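Local coordinates for protein nucleoside-triphosphatase THEP1 (Aquifex aeolicus, PDB 1YE8) that hydrolyses nucleoside triphosphates such as ATP, GTP, CTP, TTP and UTP to the diphosphate and phosphate, without kinase activity, at residues K2-G7 against A155-L160. Residues are numbered along the deposited sequence; the frame is centred on the assembly and turned at random.
Sequences KIIITG and AVLIEL
Five backbone hydrogen bonds join Lys2, Ile4 and Thr6 to Val156, Ile158 and Leu160, pairing strand 2-6 in parallel with strand 156-159, an edge strand of the parallel sheet in this RecA-like P-loop NTPase. The ladder runs from Val156 N on Lys2 O (2.8 Å) through Ile4 N on Val156 O, Ile158 N on Ile4 O and Thr6 N on Ile158 O (2.9 Å) to Leu160 N on Thr6 O. On its other edge strand 2-6 bonds to strand 132-136. Thr6 OG1 hydrogen-bonds to Ile137 O, while CG2 of Thr6 comes to 3.6 Å from Ile158 O. Gly7 then opens the Walker A loop, inferred to bind ATP.

Side chains alternate between the two faces. With Ile4, CD1 at the end of an extended chain (chi2 178°) meets Ala155 CB at 3.6 Å, and the side chain crosses that of Leu157, with CG2 3.8 Å from Leu157 CD1. An alanine here would lack both methyls, which would probably open a gap against Ala155 and leave Leu157 CD1 less firmly seated. Across the sheet, Val156 and Ile158 pack against helix 168-175, and Ile5 reaches helix 13-24. On that same face Ile3 lies alongside Val156, its chain bent at chi2 (-67°) to set CD1 3.8 Å from Val156 CB.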
loop_
_atom_site.group_PDB
_atom_site.type_symbol
_atom_site.label_atom_id
_atom_site.label_comp_id
_atom_site.label_asym_id
_atom_site.label_seq_id
_atom_site.Cartn_x
_atom_site.Cartn_y
_atom_site.Cartn_z
ATOM N N LYS A 2 12.495 -3.343 2.778
ATOM C CA LYS A 2 11.042 -3.174 2.998
ATOM C C LYS A 2 10.862 -1.870 3.754
ATOM O O LYS A 2 11.385 -1.731 4.867
ATOM C CB LYS A 2 10.437 -4.313 3.847
ATOM C CG LYS A 2 10.652 -5.761 3.377
ATOM C CD LYS A 2 9.872 -6.044 2.104
ATOM C CE LYS A 2 9.915 -7.495 1.631
ATOM N NZ LYS A 2 11.294 -8.016 1.460
ATOM N N ILE A 3 10.170 -0.909 3.150
ATOM C CA ILE A 3 9.868 0.367 3.806
ATOM C C ILE A 3 8.402 0.330 4.209
ATOM O O ILE A 3 7.526 0.209 3.327
ATOM C CB ILE A 3 10.076 1.568 2.823
ATOM C CG1 ILE A 3 11.461 1.545 2.150
ATOM C CG2 ILE A 3 9.805 2.888 3.542
ATOM C CD1 ILE A 3 12.608 1.778 3.105
ATOM N N ILE A 4 8.134 0.419 5.515
ATOM C CA ILE A 4 6.767 0.390 6.031
ATOM C C ILE A 4 6.464 1.764 6.594
ATOM O O ILE A 4 7.099 2.212 7.556
ATOM C CB ILE A 4 6.612 -0.686 7.125
ATOM C CG1 ILE A 4 7.001 -2.059 6.579
ATOM C CG2 ILE A 4 5.166 -0.690 7.642
ATOM C CD1 ILE A 4 6.944 -3.173 7.562
ATOM N N ILE A 5 5.474 2.430 6.005
ATOM C CA ILE A 5 5.077 3.779 6.406
ATOM C C ILE A 5 3.759 3.699 7.160
ATOM O O ILE A 5 2.768 3.154 6.672
ATOM C CB ILE A 5 4.930 4.696 5.172
ATOM C CG1 ILE A 5 6.246 4.785 4.394
ATOM C CG2 ILE A 5 4.439 6.097 5.603
ATOM C CD1 ILE A 5 6.078 5.247 2.955
ATOM N N THR A 6 3.754 4.239 8.371
ATOM C CA THR A 6 2.555 4.259 9.189
ATOM C C THR A 6 2.306 5.673 9.697
ATOM O O THR A 6 3.124 6.564 9.468
ATOM C CB THR A 6 2.689 3.183 10.303
ATOM O OG1 THR A 6 1.428 2.973 10.951
ATOM C CG2 THR A 6 3.701 3.572 11.426
ATOM N N GLY A 7 1.160 5.893 10.327
ATOM C CA GLY A 7 0.850 7.207 10.852
ATOM C C GLY A 7 -0.642 7.429 10.895
ATOM O O GLY A 7 -1.416 6.601 10.411
ATOM N N ALA A 155 12.660 -4.751 8.516
ATOM C CA ALA A 155 11.993 -3.661 7.814
ATOM C C ALA A 155 12.391 -2.302 8.366
ATOM O O ALA A 155 12.838 -2.165 9.523
ATOM C CB ALA A 155 10.478 -3.830 7.880
ATOM N N VAL A 156 12.214 -1.294 7.531
ATOM C CA VAL A 156 12.378 0.087 7.941
ATOM C C VAL A 156 10.976 0.558 8.302
ATOM O O VAL A 156 10.095 0.549 7.454
ATOM C CB VAL A 156 12.958 0.927 6.783
ATOM C CG1 VAL A 156 13.016 2.419 7.143
ATOM C CG2 VAL A 156 14.330 0.396 6.378
ATOM N N LEU A 157 10.755 0.924 9.562
ATOM C CA LEU A 157 9.425 1.355 10.006
ATOM C C LEU A 157 9.472 2.859 10.248
ATOM O O LEU A 157 10.248 3.350 11.084
ATOM C CB LEU A 157 8.996 0.589 11.272
ATOM C CG LEU A 157 7.625 0.990 11.848
ATOM C CD1 LEU A 157 6.441 0.664 10.916
ATOM C CD2 LEU A 157 7.399 0.319 13.204
ATOM N N ILE A 158 8.652 3.595 9.503
ATOM C CA ILE A 158 8.626 5.053 9.586
ATOM C C ILE A 158 7.264 5.522 10.046
ATOM O O ILE A 158 6.245 5.203 9.426
ATOM C CB ILE A 158 8.989 5.676 8.227
ATOM C CG1 ILE A 158 10.495 5.499 7.986
ATOM C CG2 ILE A 158 8.629 7.180 8.176
ATOM C CD1 ILE A 158 10.894 5.545 6.544
ATOM N N GLU A 159 7.240 6.260 11.158
ATOM C CA GLU A 159 6.015 6.893 11.636
ATOM C C GLU A 159 5.957 8.278 11.052
ATOM O O GLU A 159 6.694 9.189 11.477
ATOM C CB GLU A 159 5.941 6.911 13.171
ATOM C CG GLU A 159 4.600 7.439 13.688
ATOM C CD GLU A 159 4.261 7.032 15.115
ATOM O OE1 GLU A 159 4.957 6.212 15.738
ATOM O OE2 GLU A 159 3.226 7.512 15.612
ATOM N N LEU A 160 5.098 8.445 10.055
ATOM C CA LEU A 160 4.975 9.705 9.320
ATOM C C LEU A 160 4.180 10.687 10.157
ATOM O O LEU A 160 3.109 10.337 10.669
ATOM C CB LEU A 160 4.265 9.451 7.988
ATOM C CG LEU A 160 4.274 10.631 7.016
ATOM C CD1 LEU A 160 5.704 10.983 6.601
ATOM C CD2 LEU A 160 3.428 10.321 5.793
#